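Local coordinates for colicin B (Escherichia coli, PDB 1RH1), which kills Escherichia coli and closely related bacteria by forming channels that depolarise the cytoplasmic membrane and dissipate cellular energy, at residues Ile72-Glu77 with Asn221-Val226; Ser84-Ser89 with Arg140-Gln145; Asn394-Phe399 with Gly469-Ala474. All coordinates share one frame; numbering follows the deposited sequence.

Interaction 1: Ile72-Glu77 with Asn221-Val226; sequences IILDKE and NLPDLV
Leu74 meets Pro223 and Leu222 through the two methyls at the end of its side chain. Leu74 and the Pro223 ring reach toward each other end on, and Leu74 CD1 comes to 3.6 Å from Pro223 CG. The second methyl touches two residues. Leu74 CD2 lies 3.9 Å from Pro223 CD, and it is also 4.0 Å from Leu222 CD2. The two leucines meet at a slant, each using one methyl. Leu74 holds its CG anti to the backbone N (chi1 -174°), which sends CG toward the other segment, where the two methyls divide the contact. Leu222 is turned the other way about its first torsion. Its CG is anti to the carbonyl carbon and beside the backbone N (chi1 -58°), and its CD2 branch faces Leu74.

All the direct contacts between the segments are apolar. The area buried is modest, 158 Å² in total. The backbones stay well apart, with the CA atoms of Leu74 and Leu222 8.4 Å from each other. The two leucines are buried, while Pro223 is exposed.

Each segment runs between a strand and a loop. Ile72 belongs to strand 70-73, which pairs antiparallel with strand 139-146 through backbone bonds of Ile72 with Arg140. Leu225 and Val226 open strand 225-228, which lies between strands 213-216 and 87-90. Leu222 also touches Trp86 and Arg140, and Leu225 packs on Met142 of strand 139-146 and Val88 of strand 87-90.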
loop_
_atom_site.group_PDB
_atom_site.type_symbol
_atom_site.label_atom_id
_atom_site.label_comp_id
_atom_site.label_asym_id
_atom_site.label_seq_id
_atom_site.Cartn_x
_atom_site.Cartn_y
_atom_site.Cartn_z
ATOM N N ILE A 72 -12.768 6.451 -28.528
ATOM C CA ILE A 72 -13.712 7.566 -28.531
ATOM C C ILE A 72 -12.939 8.886 -28.536
ATOM O O ILE A 72 -11.999 9.104 -27.773
ATOM C CB ILE A 72 -14.650 7.308 -27.287
ATOM C CG1 ILE A 72 -15.622 6.262 -27.757
ATOM C CG2 ILE A 72 -15.532 8.448 -26.834
ATOM C CD1 ILE A 72 -16.258 5.549 -26.584
ATOM N N ILE A 73 -13.340 9.729 -29.506
ATOM C CA ILE A 73 -12.676 10.985 -29.850
ATOM C C ILE A 73 -13.438 12.204 -29.364
ATOM O O ILE A 73 -14.622 12.297 -29.654
ATOM C CB ILE A 73 -12.507 11.024 -31.398
ATOM C CG1 ILE A 73 -11.758 9.829 -31.924
ATOM C CG2 ILE A 73 -11.688 12.234 -31.766
ATOM C CD1 ILE A 73 -11.774 9.793 -33.456
ATOM N N LEU A 74 -12.843 13.164 -28.652
ATOM C CA LEU A 74 -13.559 14.363 -28.197
ATOM C C LEU A 74 -13.685 15.337 -29.352
ATOM O O LEU A 74 -12.712 15.526 -30.086
ATOM C CB LEU A 74 -12.804 15.025 -27.052
ATOM C CG LEU A 74 -13.421 16.196 -26.326
ATOM C CD1 LEU A 74 -14.753 15.818 -25.728
ATOM C CD2 LEU A 74 -12.510 16.607 -25.194
ATOM N N ASP A 75 -14.860 15.965 -29.532
ATOM C CA ASP A 75 -15.149 16.850 -30.681
ATOM C C ASP A 75 -14.788 16.159 -32.007
ATOM O O ASP A 75 -14.151 16.733 -32.901
ATOM C CB ASP A 75 -14.364 18.188 -30.591
ATOM C CG ASP A 75 -14.597 19.062 -29.361
ATOM O OD1 ASP A 75 -13.639 19.678 -28.888
ATOM O OD2 ASP A 75 -15.726 19.148 -28.883
ATOM N N LYS A 76 -15.234 14.897 -32.142
ATOM C CA LYS A 76 -14.924 14.088 -33.311
ATOM C C LYS A 76 -15.057 14.823 -34.616
ATOM O O LYS A 76 -14.174 14.723 -35.456
ATOM C CB LYS A 76 -15.821 12.847 -33.431
ATOM C CG LYS A 76 -15.161 11.851 -34.403
ATOM C CD LYS A 76 -15.922 10.556 -34.687
ATOM C CE LYS A 76 -15.116 9.670 -35.658
ATOM N NZ LYS A 76 -15.870 8.524 -36.157
ATOM N N GLU A 77 -16.147 15.600 -34.688
ATOM C CA GLU A 77 -16.562 16.360 -35.863
ATOM C C GLU A 77 -16.882 17.840 -35.648
ATOM O O GLU A 77 -17.756 18.395 -36.310
ATOM C CB GLU A 77 -17.765 15.623 -36.462
ATOM C CG GLU A 77 -17.262 14.457 -37.289
ATOM C CD GLU A 77 -18.298 13.506 -37.873
ATOM O OE1 GLU A 77 -19.396 13.934 -38.235
ATOM O OE2 GLU A 77 -17.986 12.316 -37.987
ATOM N N ASN A 221 -11.242 15.907 -16.226
ATOM C CA ASN A 221 -10.892 17.180 -16.866
ATOM C C ASN A 221 -11.648 17.472 -18.173
ATOM O O ASN A 221 -11.807 18.623 -18.583
ATOM C CB ASN A 221 -9.389 17.258 -17.176
ATOM C CG ASN A 221 -8.494 17.256 -15.947
ATOM O OD1 ASN A 221 -8.426 18.257 -15.227
ATOM N ND2 ASN A 221 -7.791 16.144 -15.684
ATOM N N LEU A 222 -12.129 16.424 -18.851
ATOM C CA LEU A 222 -12.860 16.506 -20.104
ATOM C C LEU A 222 -14.351 16.738 -19.885
ATOM O O LEU A 222 -14.840 16.513 -18.771
ATOM C CB LEU A 222 -12.597 15.222 -20.862
ATOM C CG LEU A 222 -11.114 14.986 -21.112
ATOM C CD1 LEU A 222 -10.991 13.815 -22.029
ATOM C CD2 LEU A 222 -10.440 16.171 -21.768
ATOM N N PRO A 223 -15.136 17.227 -20.851
ATOM C CA PRO A 223 -16.560 17.401 -20.674
ATOM C C PRO A 223 -17.315 16.070 -20.504
ATOM O O PRO A 223 -16.851 14.977 -20.879
ATOM C CB PRO A 223 -16.933 18.211 -21.888
ATOM C CG PRO A 223 -15.996 17.709 -22.952
ATOM C CD PRO A 223 -14.707 17.661 -22.174
ATOM N N ASP A 224 -18.495 16.212 -19.882
ATOM C CA ASP A 224 -19.379 15.104 -19.581
ATOM C C ASP A 224 -19.724 14.275 -20.818
ATOM O O ASP A 224 -19.958 14.815 -21.907
ATOM C CB ASP A 224 -20.630 15.686 -18.928
ATOM C CG ASP A 224 -20.490 16.283 -17.512
ATOM O OD1 ASP A 224 -21.480 16.283 -16.779
ATOM O OD2 ASP A 224 -19.424 16.763 -17.121
ATOM N N LEU A 225 -19.660 12.938 -20.686
ATOM C CA LEU A 225 -19.965 12.056 -21.804
ATOM C C LEU A 225 -21.474 11.948 -21.954
ATOM O O LEU A 225 -22.202 11.942 -20.959
ATOM C CB LEU A 225 -19.339 10.702 -21.539
ATOM C CG LEU A 225 -19.537 9.597 -22.550
ATOM C CD1 LEU A 225 -18.997 9.950 -23.913
ATOM C CD2 LEU A 225 -18.811 8.397 -22.016
ATOM N N VAL A 226 -21.973 11.959 -23.188
ATOM C CA VAL A 226 -23.400 11.845 -23.403
ATOM C C VAL A 226 -23.632 10.381 -23.664
ATOM O O VAL A 226 -22.959 9.789 -24.506
ATOM C CB VAL A 226 -23.822 12.714 -24.606
ATOM C CG1 VAL A 226 -25.159 12.297 -25.173
ATOM C CG2 VAL A 226 -24.038 14.129 -24.139
#

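Interaction 2: Ser84-Ser89 with Arg140-Gln145; sequences SGWSVS and RLMVTQ
Trp86 receives Met142 over one face of its indole and Arg140 at its edge. The methionine methyl makes a CH-pi contact. Met142 CE lies 4.2 Å from the centroid of the six-membered ring, 24° off the ring normal. It is displaced toward the rim, 4.0 Å from Trp86 CZ2. Met142 has its CG anti to the carbonyl carbon (chi1 -69°) and is fully extended beyond it. The extended chain points its methyl at the ring, and the two side chains come at each other from opposite directions.

Arg140 uses only the root of its side chain here. Its CB is 3.9 Å from Trp86 CZ2, near the plane of the ring. The rest of the arginine bends at chi2 and chi3, and its guanidinium plane stands 68° from the indole plane. All three residues are buried.

Ile72 packs on both Trp86 and Met142, and Leu74 also touches Trp86. This is hydrophobic core packing between strand 139-146 and the chain leading into strand 87-90. These strands do not pair with each other but belong to one mixed beta-sheet in the N-terminal part of colicin B.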
loop_
_atom_site.group_PDB
_atom_site.type_symbol
_atom_site.label_atom_id
_atom_site.label_comp_id
_atom_site.label_asym_id
_atom_site.label_seq_id
_atom_site.Cartn_x
_atom_site.Cartn_y
_atom_site.Cartn_z
ATOM N N SER A 84 -20.530 20.693 -29.779
ATOM C CA SER A 84 -19.429 20.431 -28.870
ATOM C C SER A 84 -19.501 19.091 -28.153
ATOM O O SER A 84 -20.584 18.664 -27.765
ATOM C CB SER A 84 -19.350 21.497 -27.792
ATOM O OG SER A 84 -18.988 22.788 -28.255
ATOM N N GLY A 85 -18.356 18.403 -28.035
ATOM C CA GLY A 85 -18.238 17.209 -27.215
ATOM C C GLY A 85 -18.158 15.811 -27.822
ATOM O O GLY A 85 -17.656 15.465 -28.900
ATOM N N TRP A 86 -18.798 15.082 -26.908
ATOM C CA TRP A 86 -18.845 13.644 -26.761
ATOM C C TRP A 86 -20.200 12.939 -26.759
ATOM O O TRP A 86 -21.108 13.380 -26.053
ATOM C CB TRP A 86 -18.114 13.402 -25.469
ATOM C CG TRP A 86 -16.781 12.735 -25.602
ATOM C CD1 TRP A 86 -16.392 12.079 -26.744
ATOM C CD2 TRP A 86 -15.877 12.653 -24.594
ATOM N NE1 TRP A 86 -15.224 11.555 -26.452
ATOM C CE2 TRP A 86 -14.881 11.866 -25.191
ATOM C CE3 TRP A 86 -15.751 13.101 -23.290
ATOM C CZ2 TRP A 86 -13.734 11.507 -24.501
ATOM C CZ3 TRP A 86 -14.592 12.733 -22.593
ATOM C CH2 TRP A 86 -13.597 11.948 -23.192
ATOM N N SER A 87 -20.391 11.816 -27.462
ATOM C CA SER A 87 -21.655 11.069 -27.412
ATOM C C SER A 87 -21.455 9.624 -27.832
ATOM O O SER A 87 -21.007 9.348 -28.946
ATOM C CB SER A 87 -22.741 11.614 -28.356
ATOM O OG SER A 87 -23.249 12.914 -28.100
ATOM N N VAL A 88 -21.808 8.686 -26.954
ATOM C CA VAL A 88 -21.715 7.254 -27.239
ATOM C C VAL A 88 -23.054 6.553 -27.030
ATOM O O VAL A 88 -23.876 7.029 -26.250
ATOM C CB VAL A 88 -20.665 6.588 -26.326
ATOM C CG1 VAL A 88 -19.352 7.314 -26.470
ATOM C CG2 VAL A 88 -21.054 6.685 -24.875
ATOM N N SER A 89 -23.317 5.433 -27.702
ATOM C CA SER A 89 -24.511 4.634 -27.452
ATOM C C SER A 89 -24.220 3.490 -26.477
ATOM O O SER A 89 -23.223 2.790 -26.611
ATOM C CB SER A 89 -25.039 4.044 -28.761
ATOM O OG SER A 89 -26.324 3.427 -28.627
ATOM N N ARG A 140 -9.890 8.777 -26.196
ATOM C CA ARG A 140 -10.037 8.048 -24.941
ATOM C C ARG A 140 -10.605 6.632 -25.151
ATOM O O ARG A 140 -11.603 6.432 -25.827
ATOM C CB ARG A 140 -10.903 8.893 -24.045
ATOM C CG ARG A 140 -10.315 8.682 -22.698
ATOM C CD ARG A 140 -9.795 9.880 -21.939
ATOM N NE ARG A 140 -8.712 10.556 -22.604
ATOM C CZ ARG A 140 -8.000 11.479 -21.958
ATOM N NH1 ARG A 140 -8.260 11.793 -20.687
ATOM N NH2 ARG A 140 -7.047 12.140 -22.602
ATOM N N LEU A 141 -9.949 5.570 -24.692
ATOM C CA LEU A 141 -10.441 4.200 -24.825
ATOM C C LEU A 141 -11.429 3.897 -23.724
ATOM O O LEU A 141 -11.087 3.952 -22.546
ATOM C CB LEU A 141 -9.310 3.212 -24.715
ATOM C CG LEU A 141 -8.257 3.284 -25.783
ATOM C CD1 LEU A 141 -7.135 2.403 -25.396
ATOM C CD2 LEU A 141 -8.794 2.802 -27.111
ATOM N N MET A 142 -12.666 3.593 -24.067
ATOM C CA MET A 142 -13.644 3.334 -23.047
ATOM C C MET A 142 -14.075 1.889 -23.099
ATOM O O MET A 142 -14.206 1.292 -24.163
ATOM C CB MET A 142 -14.839 4.261 -23.240
ATOM C CG MET A 142 -14.528 5.717 -22.947
ATOM S SD MET A 142 -15.885 6.888 -23.144
ATOM C CE MET A 142 -14.976 8.272 -22.569
ATOM N N VAL A 143 -14.270 1.326 -21.904
ATOM C CA VAL A 143 -14.711 -0.056 -21.707
ATOM C C VAL A 143 -15.888 -0.011 -20.770
ATOM O O VAL A 143 -15.937 0.756 -19.813
ATOM C CB VAL A 143 -13.718 -0.998 -21.003
ATOM C CG1 VAL A 143 -13.835 -2.349 -21.676
ATOM C CG2 VAL A 143 -12.287 -0.479 -21.047
ATOM N N THR A 144 -16.827 -0.898 -21.018
ATOM C CA THR A 144 -18.056 -0.908 -20.265
ATOM C C THR A 144 -18.322 -2.257 -19.648
ATOM O O THR A 144 -17.862 -3.286 -20.141
ATOM C CB THR A 144 -19.079 -0.401 -21.305
ATOM O OG1 THR A 144 -19.191 0.949 -20.882
ATOM C CG2 THR A 144 -20.436 -1.054 -21.422
ATOM N N GLN A 145 -19.004 -2.228 -18.505
ATOM C CA GLN A 145 -19.453 -3.423 -17.800
ATOM C C GLN A 145 -20.777 -3.212 -17.074
ATOM O O GLN A 145 -20.977 -2.192 -16.410
ATOM C CB GLN A 145 -18.487 -3.859 -16.735
ATOM C CG GLN A 145 -17.152 -4.428 -17.105
ATOM C CD GLN A 145 -17.202 -5.876 -17.514
ATOM O OE1 GLN A 145 -17.588 -6.194 -18.629
ATOM N NE2 GLN A 145 -16.792 -6.777 -16.630
#

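Interaction 3: Asn394-Phe399 with Gly469-Ala474; sequences NAWKAF and GSALIA
The last part of helix 386-398 lies beside the last part of helix 457-472, and the backbones come nearest at Phe399 and Ala471, whose CA atoms are 7.4 Å apart.

The contact centres on one methyl. Ala471 CB points toward the facing segment and is met by two aromatic rings. Trp396 brings the far end of its indole, with CH2 3.6 Å from Ala471 CB. Phe399 brings its CE1 atom to 3.7 Å from Ala471 CB, at a slant to the ring. The two first torsions differ. Trp396 has CG beside its backbone N (chi1 -85°), while Phe399 has CG anti to its backbone N (chi1 177°). The side chains start three residues apart, and Phe399 N bonds to Trp396 O at 3.0 Å, yet both rings end at the alanine. They also touch each other: Trp396 CZ3 stands 3.8 Å above the Phe399 ring plane, over its centre. Trp396 and Ala471 are buried and Phe399 is partly exposed.

Neighbouring helices complete the setting. Arg428 donates to the carbonyl oxygens of both Trp396 and Phe399 through NH1, and Phe475 meets the Trp396 ring edge-to-face. The alanine methyl between two aromatic side chains joins the end of helix 386-398 and the residues after it to helix 457-472. Residues 469-474 fall in a predicted transmembrane segment, consistent with the hydrophobic helical hairpin, helices 457-472 and 479-495, that channel-forming colicins bury in their soluble helical bundle.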
loop_
_atom_site.group_PDB
_atom_site.type_symbol
_atom_site.label_atom_id
_atom_site.label_comp_id
_atom_site.label_asym_id
_atom_site.label_seq_id
_atom_site.Cartn_x
_atom_site.Cartn_y
_atom_site.Cartn_z
ATOM N N ASN A 394 33.182 -13.077 33.834
ATOM C CA ASN A 394 33.583 -14.316 33.182
ATOM C C ASN A 394 32.522 -14.986 32.307
ATOM O O ASN A 394 32.828 -15.686 31.338
ATOM C CB ASN A 394 34.030 -15.283 34.234
ATOM C CG ASN A 394 35.404 -14.991 34.806
ATOM O OD1 ASN A 394 35.637 -15.201 35.994
ATOM N ND2 ASN A 394 36.363 -14.526 34.007
ATOM N N ALA A 395 31.249 -14.760 32.640
ATOM C CA ALA A 395 30.138 -15.231 31.834
ATOM C C ALA A 395 30.044 -14.442 30.540
ATOM O O ALA A 395 29.727 -15.004 29.491
ATOM C CB ALA A 395 28.844 -15.067 32.593
ATOM N N TRP A 396 30.317 -13.138 30.581
ATOM C CA TRP A 396 30.375 -12.389 29.351
ATOM C C TRP A 396 31.607 -12.747 28.521
ATOM O O TRP A 396 31.505 -12.854 27.306
ATOM C CB TRP A 396 30.339 -10.933 29.711
ATOM C CG TRP A 396 28.920 -10.416 29.892
ATOM C CD1 TRP A 396 28.473 -9.968 31.099
ATOM C CD2 TRP A 396 27.983 -10.320 28.900
ATOM N NE1 TRP A 396 27.251 -9.575 30.881
ATOM C CE2 TRP A 396 26.923 -9.764 29.595
ATOM C CE3 TRP A 396 27.861 -10.610 27.537
ATOM C CZ2 TRP A 396 25.730 -9.487 28.936
ATOM C CZ3 TRP A 396 26.665 -10.332 26.878
ATOM C CH2 TRP A 396 25.602 -9.767 27.575
ATOM N N LYS A 397 32.779 -13.024 29.111
ATOM C CA LYS A 397 33.987 -13.418 28.394
ATOM C C LYS A 397 33.830 -14.670 27.570
ATOM O O LYS A 397 34.568 -14.892 26.627
ATOM C CB LYS A 397 35.112 -13.680 29.338
ATOM C CG LYS A 397 35.523 -12.468 30.105
ATOM C CD LYS A 397 36.777 -12.876 30.822
ATOM C CE LYS A 397 37.725 -11.699 30.866
ATOM N NZ LYS A 397 38.175 -11.374 29.528
ATOM N N ALA A 398 32.883 -15.531 27.930
ATOM C CA ALA A 398 32.632 -16.759 27.205
ATOM C C ALA A 398 31.445 -16.667 26.253
ATOM O O ALA A 398 31.212 -17.553 25.421
ATOM C CB ALA A 398 32.394 -17.853 28.199
ATOM N N PHE A 399 30.683 -15.570 26.332
ATOM C CA PHE A 399 29.585 -15.315 25.421
ATOM C C PHE A 399 30.058 -15.395 23.978
ATOM O O PHE A 399 31.153 -14.974 23.637
ATOM C CB PHE A 399 29.039 -13.944 25.769
ATOM C CG PHE A 399 27.919 -13.427 24.895
ATOM C CD1 PHE A 399 26.609 -13.782 25.181
ATOM C CD2 PHE A 399 28.208 -12.591 23.820
ATOM C CE1 PHE A 399 25.583 -13.297 24.390
ATOM C CE2 PHE A 399 27.177 -12.104 23.026
ATOM C CZ PHE A 399 25.864 -12.459 23.314
ATOM N N GLY A 469 19.230 -9.951 27.374
ATOM C CA GLY A 469 18.257 -10.905 27.877
ATOM C C GLY A 469 18.633 -12.323 27.541
ATOM O O GLY A 469 18.773 -13.149 28.435
ATOM N N SER A 470 18.839 -12.612 26.257
ATOM C CA SER A 470 19.207 -13.957 25.856
ATOM C C SER A 470 20.616 -14.385 26.255
ATOM O O SER A 470 21.041 -15.512 26.026
ATOM C CB SER A 470 19.004 -14.087 24.343
ATOM O OG SER A 470 19.893 -13.282 23.608
ATOM N N ALA A 471 21.373 -13.497 26.878
ATOM C CA ALA A 471 22.643 -13.877 27.448
ATOM C C ALA A 471 22.322 -14.268 28.874
ATOM O O ALA A 471 22.869 -15.281 29.283
ATOM C CB ALA A 471 23.631 -12.725 27.486
ATOM N N LEU A 472 21.450 -13.545 29.633
ATOM C CA LEU A 472 21.068 -13.865 31.025
ATOM C C LEU A 472 20.294 -15.171 31.148
ATOM O O LEU A 472 20.579 -15.935 32.077
ATOM C CB LEU A 472 20.204 -12.755 31.649
ATOM C CG LEU A 472 19.452 -13.001 32.969
ATOM C CD1 LEU A 472 20.423 -13.136 34.105
ATOM C CD2 LEU A 472 18.584 -11.826 33.324
ATOM N N ILE A 473 19.357 -15.493 30.235
ATOM C CA ILE A 473 18.622 -16.743 30.349
ATOM C C ILE A 473 19.482 -17.914 29.913
ATOM O O ILE A 473 18.992 -19.040 29.823
ATOM C CB ILE A 473 17.319 -16.789 29.491
ATOM C CG1 ILE A 473 17.659 -16.738 28.026
ATOM C CG2 ILE A 473 16.393 -15.638 29.882
ATOM C CD1 ILE A 473 16.413 -16.968 27.169
ATOM N N ALA A 474 20.770 -17.672 29.658
ATOM C CA ALA A 474 21.720 -18.680 29.196
ATOM C C ALA A 474 22.982 -18.712 30.028
ATOM O O ALA A 474 23.850 -19.555 29.809
ATOM C CB ALA A 474 22.151 -18.406 27.755
#

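Overall arrangement
Interactions 1 and 2 are neighbours, with centres 7 Å apart, and they touch directly. Strands 70-73, 87-90, 139-146 and 225-228 all belong to the same mixed sheet, and the two contacts are joined by packing of Ile72 on Trp86 and by bonds such as Ile72 O to Arg140 N. Both segments of interaction 2 fall between those of interaction 1 in sequence. Interaction 3 comes later and lies far across the molecule. Its centre is 75 Å from that of interaction 1 and 72 Å from that of interaction 2. The contacts thus belong to two distant regions of the toxin, an N-terminal part with the mixed sheet and a helical pore-forming domain, linked by the long helix 291-340.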